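Protein bicaudal C homolog 1 (PDB 6GY4) probably binds RNA through its KH domains, of which this is the N-terminal one. Local coordinates at residues Glu76-Met79 and Ser80-Thr84. Numbering follows the deposited sequence.
Sequences EMIM and SVLDT
I78, in the last turn of helix 68-81, and L82, just past its end, meet through a methyl of each: CG2 of I78 lies 3.7 Å from CD1 of L82, the two side chains running at a slant to one another. CG2 of I78 stands anti to the backbone N, which carries this branch forward along the helix toward L82. Beneath the apolar pair the backbone supplies the last regular rung, from L82 N to I78 O at 2.8 Å, nearly straight at the hydrogen (172°). The same carbonyl takes a second, weak bond from V81 N. At L82 the backbone turns out of the helix, and its own carbonyl O is buried without a partner.

S80 turns back on its own helix. With chi1 at 58°, OG sits between its backbone N and carbonyl carbon and hydrogen-bonds to M77 O, tilted 28° from the plane of that carbonyl; the modelled 2.5 Å between S80 OG and M77 O is unusually short and its exact length is doubtful. The S80 amide makes only weak bonds, to E76 O and M77 O. M79, bent at chi2 and chi3, folds its thioether forward beside the departing chain; its CE comes 3.9 Å from L82 O and 4.1 Å from T84 CG2, a loose contact.

Helix 68-81 is the C-terminal helix of the type I KH fold, following strand 61-65, and its end is bordered by both other helices: I78 touches I36 and V81 touches F32 of helix 32-40, while V81 and L82 both reach M17 of helix 11-23. M79 and L82 also meet V9, in the short link between strand 2-8 and helix 11-23.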
loop_
_atom_site.group_PDB
_atom_site.type_symbol
_atom_site.label_atom_id
_atom_site.label_comp_id
_atom_site.label_asym_id
_atom_site.label_seq_id
_atom_site.Cartn_x
_atom_site.Cartn_y
_atom_site.Cartn_z
ATOM N N GLU A 76 0.421 7.793 -1.545
ATOM C CA GLU A 76 -0.401 8.489 -2.531
ATOM C C GLU A 76 -0.898 7.531 -3.607
ATOM O O GLU A 76 -2.010 7.691 -4.124
ATOM C CB GLU A 76 0.379 9.649 -3.157
ATOM C CG GLU A 76 1.416 9.241 -4.197
ATOM C CD GLU A 76 1.926 10.413 -5.012
ATOM O OE1 GLU A 76 1.460 11.546 -4.778
ATOM O OE2 GLU A 76 2.792 10.199 -5.888
ATOM N N MET A 77 -0.094 6.517 -3.944
ATOM C CA MET A 77 -0.489 5.558 -4.971
ATOM C C MET A 77 -1.527 4.580 -4.435
ATOM O O MET A 77 -2.550 4.327 -5.080
ATOM C CB MET A 77 0.739 4.803 -5.487
ATOM C CG MET A 77 1.825 5.674 -6.117
ATOM S SD MET A 77 3.326 4.729 -6.472
ATOM C CE MET A 77 4.491 6.037 -6.864
ATOM N N ILE A 78 -1.272 4.017 -3.251
ATOM C CA ILE A 78 -2.196 3.058 -2.654
ATOM C C ILE A 78 -3.552 3.705 -2.401
ATOM O O ILE A 78 -4.600 3.117 -2.694
ATOM C CB ILE A 78 -1.591 2.482 -1.359
ATOM C CG1 ILE A 78 -0.309 1.707 -1.674
ATOM C CG2 ILE A 78 -2.599 1.598 -0.637
ATOM C CD1 ILE A 78 0.553 1.420 -0.465
ATOM N N MET A 79 -3.553 4.931 -1.872
ATOM C CA MET A 79 -4.812 5.581 -1.527
ATOM C C MET A 79 -5.634 5.940 -2.757
ATOM O O MET A 79 -6.865 5.996 -2.674
ATOM C CB MET A 79 -4.549 6.826 -0.682
ATOM C CG MET A 79 -4.173 6.515 0.752
ATOM S SD MET A 79 -5.436 5.517 1.565
ATOM C CE MET A 79 -6.821 6.652 1.555
ATOM N N SER A 80 -4.990 6.194 -3.898
ATOM C CA SER A 80 -5.754 6.496 -5.104
ATOM C C SER A 80 -6.592 5.298 -5.529
ATOM O O SER A 80 -7.716 5.457 -6.017
ATOM C CB SER A 80 -4.816 6.934 -6.230
ATOM O OG SER A 80 -3.846 5.938 -6.504
ATOM N N VAL A 81 -6.064 4.090 -5.334
ATOM C CA VAL A 81 -6.805 2.875 -5.654
ATOM C C VAL A 81 -7.751 2.501 -4.522
ATOM O O VAL A 81 -8.944 2.268 -4.744
ATOM C CB VAL A 81 -5.828 1.731 -5.972
ATOM C CG1 VAL A 81 -6.573 0.410 -6.079
ATOM C CG2 VAL A 81 -5.066 2.023 -7.259
ATOM N N LEU A 82 -7.245 2.439 -3.292
ATOM C CA LEU A 82 -8.054 2.076 -2.131
ATOM C C LEU A 82 -8.612 3.312 -1.430
ATOM O O LEU A 82 -8.402 3.510 -0.231
ATOM C CB LEU A 82 -7.230 1.217 -1.176
ATOM C CG LEU A 82 -6.468 0.067 -1.855
ATOM C CD1 LEU A 82 -5.543 -0.677 -0.895
ATOM C CD2 LEU A 82 -7.424 -0.909 -2.529
ATOM N N ASP A 83 -9.343 4.161 -2.163
ATOM C CA ASP A 83 -9.749 5.471 -1.655
ATOM C C ASP A 83 -10.798 5.318 -0.560
ATOM O O ASP A 83 -11.279 4.206 -0.313
ATOM C CB ASP A 83 -10.257 6.359 -2.803
ATOM C CG ASP A 83 -10.369 7.832 -2.415
ATOM O OD1 ASP A 83 -11.420 8.446 -2.698
ATOM O OD2 ASP A 83 -9.416 8.372 -1.814
ATOM N N THR A 84 -11.132 6.417 0.114
ATOM C CA THR A 84 -12.093 6.399 1.213
ATOM C C THR A 84 -13.087 7.545 1.071
ATOM O O THR A 84 -14.251 7.340 0.731
ATOM C CB THR A 84 -11.393 6.506 2.586
ATOM O OG1 THR A 84 -10.636 7.720 2.651
ATOM C CG2 THR A 84 -10.457 5.332 2.801
#